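Local coordinates for protein redox-sensing transcriptional repressor Rex (Thermoanaerobacter ethanolicus, PDB 3WG9) that probably represses transcription in response to the cellular NADH/NAD(+) balance, as a homodimer with a winged-helix DNA-binding part and a Rossmann-fold part, at residues T87-A92 with Q97-Y102; G150-P155 with Q160-R165. One frame throughout, in Å; residues are numbered along the deposited sequence.

Contact 1: residues T87-A92 with Q97-Y102. With SO4 (sulfate ion), chain E.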
ATOM      1  N   THR B  87      -7.060 -10.204 -14.958  1.00 29.38           N
ATOM      2  CA  THR B  87      -7.689  -9.376 -13.959  1.00 29.34           C
ATOM      3  C   THR B  87      -8.948  -8.721 -14.494  1.00 28.75           C
ATOM      4  O   THR B  87      -9.100  -8.482 -15.703  1.00 31.63           O
ATOM      5  CB  THR B  87      -6.703  -8.284 -13.470  1.00 29.59           C
ATOM      6  OG1 THR B  87      -6.462  -7.339 -14.529  1.00 35.28           O
ATOM      7  CG2 THR B  87      -5.377  -8.963 -13.022  1.00 32.37           C
ATOM      8  N   ILE B  88      -9.838  -8.380 -13.588  1.00 28.11           N
ATOM      9  CA  ILE B  88     -10.903  -7.461 -13.864  1.00 28.31           C
ATOM     10  C   ILE B  88     -10.910  -6.458 -12.749  1.00 28.71           C
ATOM     11  O   ILE B  88     -10.448  -6.742 -11.652  1.00 27.17           O
ATOM     12  CB  ILE B  88     -12.284  -8.152 -13.908  1.00 29.19           C
ATOM     13  CG1 ILE B  88     -12.617  -8.885 -12.596  1.00 28.99           C
ATOM     14  CG2 ILE B  88     -12.334  -9.153 -15.063  1.00 24.90           C
ATOM     15  CD1 ILE B  88     -13.966  -9.653 -12.623  1.00 30.23           C
ATOM     16  N   ILE B  89     -11.455  -5.282 -13.027  1.00 28.72           N
ATOM     17  CA  ILE B  89     -11.650  -4.270 -11.978  1.00 27.47           C
ATOM     18  C   ILE B  89     -13.119  -4.066 -11.839  1.00 29.42           C
ATOM     19  O   ILE B  89     -13.828  -3.900 -12.870  1.00 30.34           O
ATOM     20  CB  ILE B  89     -10.973  -2.952 -12.469  1.00 28.87           C
ATOM     21  CG1 ILE B  89      -9.465  -3.171 -12.420  1.00 27.47           C
ATOM     22  CG2 ILE B  89     -11.338  -1.745 -11.588  1.00 28.97           C
ATOM     23  CD1 ILE B  89      -8.625  -1.977 -12.938  1.00 33.78           C
ATOM     24  N   ILE B  90     -13.586  -4.025 -10.590  1.00 27.87           N
ATOM     25  CA  ILE B  90     -14.957  -3.701 -10.281  1.00 30.91           C
ATOM     26  C   ILE B  90     -14.967  -2.247  -9.736  1.00 31.47           C
ATOM     27  O   ILE B  90     -14.301  -1.927  -8.716  1.00 31.28           O
ATOM     28  CB  ILE B  90     -15.575  -4.598  -9.207  1.00 30.18           C
ATOM     29  CG1 ILE B  90     -15.287  -6.102  -9.420  1.00 31.70           C
ATOM     30  CG2 ILE B  90     -17.112  -4.278  -9.084  1.00 32.30           C
ATOM     31  CD1 ILE B  90     -15.691  -6.563 -10.806  1.00 32.95           C
ATOM     32  N   GLY B  91     -15.666  -1.377 -10.455  1.00 32.61           N
ATOM     33  CA  GLY B  91     -15.725   0.082 -10.096  1.00 33.41           C
ATOM     34  C   GLY B  91     -15.050   0.890 -11.198  1.00 33.48           C
ATOM     35  O   GLY B  91     -13.850   0.717 -11.439  1.00 35.05           O
ATOM     36  N   ALA B  92     -15.811   1.702 -11.932  1.00 35.35           N
ATOM     37  CA  ALA B  92     -15.236   2.505 -12.998  1.00 37.58           C
ATOM     38  C   ALA B  92     -15.129   3.991 -12.653  1.00 39.66           C
ATOM     39  O   ALA B  92     -14.867   4.761 -13.542  1.00 40.65           O
ATOM     40  CB  ALA B  92     -16.016   2.362 -14.326  1.00 39.66           C
ATOM     41  N   GLN B  97     -10.238   3.659 -12.462  1.00 34.06           N
ATOM     42  CA  GLN B  97      -9.435   4.136 -13.593  1.00 33.82           C
ATOM     43  C   GLN B  97      -7.970   4.289 -13.209  1.00 33.25           C
ATOM     44  O   GLN B  97      -7.073   3.993 -14.019  1.00 31.41           O
ATOM     45  CB  GLN B  97     -10.012   5.475 -14.119  1.00 35.71           C
ATOM     46  CG  GLN B  97     -11.492   5.290 -14.575  1.00 37.66           C
ATOM     47  CD  GLN B  97     -12.093   6.573 -15.142  1.00 43.54           C
ATOM     48  OE1 GLN B  97     -11.457   7.202 -15.974  1.00 42.25           O
ATOM     49  NE2 GLN B  97     -13.235   7.018 -14.611  1.00 43.37           N
ATOM     50  N   ALA B  98      -7.701   4.734 -11.985  1.00 32.83           N
ATOM     51  CA  ALA B  98      -6.270   4.946 -11.605  1.00 35.51           C
ATOM     52  C   ALA B  98      -5.587   3.594 -11.496  1.00 36.93           C
ATOM     53  O   ALA B  98      -4.384   3.434 -11.805  1.00 37.89           O
ATOM     54  CB  ALA B  98      -6.168   5.662 -10.252  1.00 34.50           C
ATOM     55  N   ILE B  99      -6.327   2.629 -10.931  1.00 36.22           N
ATOM     56  CA  ILE B  99      -5.742   1.287 -10.819  1.00 33.90           C
ATOM     57  C   ILE B  99      -5.614   0.651 -12.196  1.00 35.54           C
ATOM     58  O   ILE B  99      -4.608  -0.010 -12.499  1.00 37.77           O
ATOM     59  CB  ILE B  99      -6.502   0.396  -9.830  1.00 32.87           C
ATOM     60  CG1 ILE B  99      -6.460   1.032  -8.448  1.00 33.16           C
ATOM     61  CG2 ILE B  99      -5.858  -1.060  -9.788  1.00 34.54           C
ATOM     62  CD1 ILE B  99      -5.045   1.492  -7.983  1.00 37.21           C
ATOM     63  N   ALA B 100      -6.592   0.886 -13.074  1.00 36.64           N
ATOM     64  CA  ALA B 100      -6.465   0.437 -14.438  1.00 37.71           C
ATOM     65  C   ALA B 100      -5.192   1.022 -15.073  1.00 40.80           C
ATOM     66  O   ALA B 100      -4.411   0.285 -15.684  1.00 41.67           O
ATOM     67  CB  ALA B 100      -7.721   0.794 -15.250  1.00 38.47           C
ATOM     68  N   ASN B 101      -4.945   2.320 -14.886  1.00 43.50           N
ATOM     69  CA  ASN B 101      -3.699   2.972 -15.360  1.00 48.36           C
ATOM     70  C   ASN B 101      -2.441   2.357 -14.701  1.00 48.66           C
ATOM     71  O   ASN B 101      -1.450   2.087 -15.369  1.00 51.26           O
ATOM     72  CB  ASN B 101      -3.719   4.514 -15.125  1.00 51.10           C
ATOM     73  CG  ASN B 101      -4.912   5.247 -15.804  1.00 57.39           C
ATOM     74  OD1 ASN B 101      -5.288   6.392 -15.400  1.00 64.59           O
ATOM     75  ND2 ASN B 101      -5.479   4.634 -16.849  1.00 60.92           N
ATOM     76  N   TYR B 102      -2.482   2.103 -13.396  1.00 47.76           N
ATOM     77  CA  TYR B 102      -1.316   1.550 -12.688  1.00 50.22           C
ATOM     78  C   TYR B 102      -0.945   0.124 -13.183  1.00 52.01           C
ATOM     79  O   TYR B 102       0.229  -0.197 -13.403  1.00 51.68           O
ATOM     80  CB  TYR B 102      -1.586   1.548 -11.168  1.00 48.72           C
ATOM     81  CG  TYR B 102      -0.426   1.049 -10.350  1.00 50.08           C
ATOM     82  CD1 TYR B 102       0.556   1.938  -9.931  1.00 48.74           C
ATOM     83  CD2 TYR B 102      -0.306  -0.322  -9.981  1.00 48.86           C
ATOM     84  CE1 TYR B 102       1.689   1.484  -9.204  1.00 48.89           C
ATOM     85  CE2 TYR B 102       0.806  -0.785  -9.225  1.00 47.45           C
ATOM     86  CZ  TYR B 102       1.802   0.143  -8.851  1.00 46.84           C
ATOM     87  OH  TYR B 102       2.922  -0.198  -8.111  1.00 47.64           O
TER
HETATM   88  S   SO4 E 901       5.869   0.781  -6.949  1.00 47.25           S
HETATM   89  O1  SO4 E 901       4.727   1.250  -7.752  1.00 46.76           O
HETATM   90  O2  SO4 E 901       6.437   1.837  -6.075  1.00 44.46           O
HETATM   91  O3  SO4 E 901       5.365  -0.308  -6.110  1.00 39.69           O
HETATM   92  O4  SO4 E 901       6.933   0.226  -7.801  1.00 46.36           O

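Contact 2: residues G150-P155 with Q160-R165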
ATOM      1  N   GLY B 150      -9.875 -10.482  -9.001  1.00 25.88           N
ATOM      2  CA  GLY B 150     -10.909  -9.407  -9.070  1.00 25.34           C
ATOM      3  C   GLY B 150     -10.378  -8.253  -8.194  1.00 27.19           C
ATOM      4  O   GLY B 150      -9.985  -8.428  -7.030  1.00 25.55           O
ATOM      5  N   ILE B 151     -10.279  -7.067  -8.766  1.00 27.10           N
ATOM      6  CA  ILE B 151      -9.798  -5.911  -7.992  1.00 26.20           C
ATOM      7  C   ILE B 151     -10.991  -5.054  -7.629  1.00 27.67           C
ATOM      8  O   ILE B 151     -11.774  -4.694  -8.544  1.00 28.34           O
ATOM      9  CB  ILE B 151      -8.857  -5.102  -8.875  1.00 27.76           C
ATOM     10  CG1 ILE B 151      -7.740  -6.028  -9.377  1.00 28.48           C
ATOM     11  CG2 ILE B 151      -8.359  -3.782  -8.123  1.00 25.70           C
ATOM     12  CD1 ILE B 151      -6.785  -5.406 -10.426  1.00 29.91           C
ATOM     13  N   LEU B 152     -11.177  -4.756  -6.335  1.00 26.91           N
ATOM     14  CA  LEU B 152     -12.383  -4.102  -5.870  1.00 29.22           C
ATOM     15  C   LEU B 152     -12.113  -2.629  -5.653  1.00 30.87           C
ATOM     16  O   LEU B 152     -11.257  -2.277  -4.807  1.00 30.95           O
ATOM     17  CB  LEU B 152     -12.957  -4.710  -4.565  1.00 30.35           C
ATOM     18  CG  LEU B 152     -13.402  -6.171  -4.495  1.00 36.27           C
ATOM     19  CD1 LEU B 152     -13.907  -6.443  -3.050  1.00 37.78           C
ATOM     20  CD2 LEU B 152     -14.512  -6.487  -5.508  1.00 38.73           C
ATOM     21  N   CYS B 153     -12.765  -1.785  -6.458  1.00 30.33           N
ATOM     22  CA  CYS B 153     -12.584  -0.310  -6.372  1.00 32.72           C
ATOM     23  C   CYS B 153     -13.968   0.350  -6.271  1.00 37.06           C
ATOM     24  O   CYS B 153     -14.273   1.346  -6.930  1.00 39.72           O
ATOM     25  CB  CYS B 153     -11.912   0.131  -7.670  1.00 30.56           C
ATOM     26  SG  CYS B 153     -10.205  -0.487  -7.822  1.00 32.87           S
ATOM     27  N   ILE B 154     -14.881  -0.307  -5.587  1.00 38.54           N
ATOM     28  CA  ILE B 154     -16.244   0.218  -5.470  1.00 42.83           C
ATOM     29  C   ILE B 154     -16.501   0.776  -4.085  1.00 44.65           C
ATOM     30  O   ILE B 154     -15.680   0.586  -3.178  1.00 44.81           O
ATOM     31  CB  ILE B 154     -17.252  -0.895  -5.702  1.00 43.95           C
ATOM     32  CG1 ILE B 154     -16.749  -2.231  -5.142  1.00 44.03           C
ATOM     33  CG2 ILE B 154     -17.570  -1.001  -7.187  1.00 44.19           C
ATOM     34  CD1 ILE B 154     -17.901  -3.161  -5.005  1.00 48.91           C
ATOM     35  N   PRO B 155     -17.654   1.447  -3.876  1.00 48.94           N
ATOM     36  CA  PRO B 155     -17.907   1.922  -2.509  1.00 50.30           C
ATOM     37  C   PRO B 155     -18.167   0.756  -1.560  1.00 51.04           C
ATOM     38  O   PRO B 155     -18.445  -0.347  -2.009  1.00 46.58           O
ATOM     39  CB  PRO B 155     -19.181   2.770  -2.657  1.00 52.04           C
ATOM     40  CG  PRO B 155     -19.447   2.898  -4.107  1.00 52.77           C
ATOM     41  CD  PRO B 155     -18.773   1.754  -4.788  1.00 50.02           C
ATOM     42  N   GLN B 160     -19.205  -6.456   0.193  1.00 43.73           N
ATOM     43  CA  GLN B 160     -19.194  -7.852   0.552  1.00 43.55           C
ATOM     44  C   GLN B 160     -20.058  -8.655  -0.435  1.00 43.81           C
ATOM     45  O   GLN B 160     -19.700  -9.761  -0.839  1.00 39.57           O
ATOM     46  CB  GLN B 160     -19.724  -8.048   1.975  1.00 45.49           C
ATOM     47  CG  GLN B 160     -19.729  -9.481   2.487  1.00 45.27           C
ATOM     48  CD  GLN B 160     -18.332 -10.072   2.602  1.00 48.15           C
ATOM     49  OE1 GLN B 160     -17.459  -9.510   3.264  1.00 43.77           O
ATOM     50  NE2 GLN B 160     -18.092 -11.181   1.886  1.00 46.10           N
ATOM     51  N   TYR B 161     -21.167  -8.066  -0.877  1.00 42.82           N
ATOM     52  CA  TYR B 161     -22.018  -8.776  -1.820  1.00 43.16           C
ATOM     53  C   TYR B 161     -21.237  -8.970  -3.128  1.00 40.02           C
ATOM     54  O   TYR B 161     -21.255 -10.045  -3.723  1.00 38.57           O
ATOM     55  CB  TYR B 161     -23.324  -8.000  -2.045  1.00 45.90           C
ATOM     56  CG  TYR B 161     -24.131  -8.568  -3.188  1.00 49.24           C
ATOM     57  CD1 TYR B 161     -24.618  -9.873  -3.144  1.00 52.75           C
ATOM     58  CD2 TYR B 161     -24.341  -7.812  -4.341  1.00 54.43           C
ATOM     59  CE1 TYR B 161     -25.360 -10.400  -4.214  1.00 54.31           C
ATOM     60  CE2 TYR B 161     -25.061  -8.310  -5.401  1.00 56.69           C
ATOM     61  CZ  TYR B 161     -25.567  -9.598  -5.332  1.00 55.77           C
ATOM     62  OH  TYR B 161     -26.247 -10.070  -6.409  1.00 57.05           O
ATOM     63  N   THR B 162     -20.505  -7.947  -3.549  1.00 38.54           N
ATOM     64  CA  THR B 162     -19.715  -8.043  -4.765  1.00 37.74           C
ATOM     65  C   THR B 162     -18.639  -9.108  -4.599  1.00 35.37           C
ATOM     66  O   THR B 162     -18.463  -9.917  -5.470  1.00 33.81           O
ATOM     67  CB  THR B 162     -19.137  -6.675  -5.186  1.00 39.75           C
ATOM     68  OG1 THR B 162     -20.239  -5.812  -5.439  1.00 39.86           O
ATOM     69  CG2 THR B 162     -18.308  -6.781  -6.504  1.00 39.52           C
ATOM     70  N   ALA B 163     -17.966  -9.138  -3.447  1.00 36.28           N
ATOM     71  CA  ALA B 163     -16.917 -10.152  -3.181  1.00 34.97           C
ATOM     72  C   ALA B 163     -17.571 -11.550  -3.221  1.00 36.00           C
ATOM     73  O   ALA B 163     -17.022 -12.498  -3.794  1.00 32.63           O
ATOM     74  CB  ALA B 163     -16.281  -9.873  -1.824  1.00 35.50           C
ATOM     75  N   ASP B 164     -18.784 -11.677  -2.673  1.00 34.90           N
ATOM     76  CA  ASP B 164     -19.437 -13.016  -2.676  1.00 36.78           C
ATOM     77  C   ASP B 164     -19.742 -13.506  -4.086  1.00 34.42           C
ATOM     78  O   ASP B 164     -19.615 -14.694  -4.353  1.00 34.15           O
ATOM     79  CB  ASP B 164     -20.760 -12.991  -1.889  1.00 40.74           C
ATOM     80  CG  ASP B 164     -20.555 -12.827  -0.380  1.00 46.51           C
ATOM     81  OD1 ASP B 164     -19.427 -13.045   0.116  1.00 47.45           O
ATOM     82  OD2 ASP B 164     -21.542 -12.504   0.319  1.00 52.43           O
ATOM     83  N   ARG B 165     -20.166 -12.600  -4.964  1.00 32.97           N
ATOM     84  CA  ARG B 165     -20.464 -12.930  -6.343  1.00 35.87           C
ATOM     85  C   ARG B 165     -19.192 -13.385  -7.034  1.00 33.43           C
ATOM     86  O   ARG B 165     -19.229 -14.331  -7.843  1.00 30.95           O
ATOM     87  CB  ARG B 165     -20.974 -11.703  -7.131  1.00 35.57           C
ATOM     88  CG  ARG B 165     -22.292 -11.131  -6.610  1.00 42.68           C
ATOM     89  CD  ARG B 165     -22.629 -10.019  -7.544  1.00 46.05           C
ATOM     90  NE  ARG B 165     -23.128 -10.549  -8.802  1.00 42.62           N
ATOM     91  CZ  ARG B 165     -23.862  -9.817  -9.602  1.00 55.35           C
ATOM     92  NH1 ARG B 165     -24.093  -8.552  -9.234  1.00 56.00           N
ATOM     93  NH2 ARG B 165     -24.372 -10.337 -10.713  1.00 55.82           N
TER

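Contact 1: residues T87-A92 with Q97-Y102
I89, on strand 85-90, meets I99 and A100 on helix 94-102, and the pairing is a worked example of how the first beta-alpha-beta unit of a Rossmann fold seats its helix on the sheet. The side chain of I89 runs out fully extended, chi2 177°, so that its end methyl does the touching: CD1 lies 3.5 Å from the backbone N of A100 and 3.7 Å from its CB. The small side chain of A100 probably allows CD1 this close to the helix backbone. A looser apolar contact, 4.3 Å from I89 CD1 to I99 CG2, continues it, while L195 of the second subunit packs on I99. Beyond the strand, G91 adopts backbone angles at which a CB would collide with the carbonyl O of I90; it is the first glycine of the GxGxxG loop, predicted to bind NAD(+). A92 N then donates to OD1 of D117, an NAD(H)-binding residue, and A92 O accepts from Q97 NE2 at 3.0 Å. That second bond is bent, 147° at the hydrogen, with the donor tilted 22° from the carbonyl plane. CG of Q97 sits beside the backbone N, on the loop side, and the extended chain beyond it carries NE2 on to A92 O. With a leucine here, the carbonyl of A92 would probably be left without this amide donor and the loop less firmly held to the first turns of the helix. At the C-terminal end of segment 97-102, Y102, which lines an NAD(+) site in another structure of this protein, meets a sulfate shared with S196 and H194 of the second subunit; the modelled 2.3 Å from Y102 OH to sulfate O1 is doubtful, but O1 lies in the ring plane, at the edge.

Contact 2: residues G150-P155 with Q160-R165
Flanking the helix face on which T162 meets L152 and I154, in the step from strand 149-152 to helix 159-168 of the Rossmann fold, the ring of Y161 carries CG of R165 over one face, 3.8 Å above the plane and toward the rim. In return, Y161 OH sits over one face of the R165 guanidinium, likewise off centre, while R165 NE and NH1 form salt bridges with E139 and E136. The third flat group is the amide of Q160: its NE2 donates within the amide plane to D164 OD1 at 2.9 Å, although that oxygen is approached from above its carboxylate plane. All these groups lie off the helix face that meets the strand, where the join itself is apolar. L152 and T162 run alongside each other, pointing opposite ways, with L152 CD2 3.9 Å from T162 CG2, and the other branch of the leucine, CD1, reaches A163 CB at 4.3 Å. I154 comes at T162 tip to tip. With chi1 at 35°, its CG1 is wedged between the backbone N and the carbonyl carbon, and CD1 is aimed at the threonine. Both residues bind NADH in another structure of this protein, so the I154-T162 side of the contact lines the dinucleotide site. The hydroxyl of T162 donates to the carbonyl O of N158, just ahead of the helix, and its OG1 still touches I154 CD1 at 3.6 Å.

From the N terminus, strand 85-90 leads into the glycine-rich loop, which contact 1 closes as helix 94-102 folds back. The chain then builds strands 110-117 and 132-134 and helix 138-144 before strand 149-152 opens contact 2, which closes the turn into helix 159-168. The two are in series, neither nested nor crossed. They meet because strands 85-90 and 149-152 are parallel neighbours in the middle of the sheet: I90 N lies 2.8 Å from I151 O and I90 O 2.7 Å from C153 N, both probable hydrogen bonds. I154 CG2 packs on G91 CA, bringing the two turns together beside the dinucleotide site.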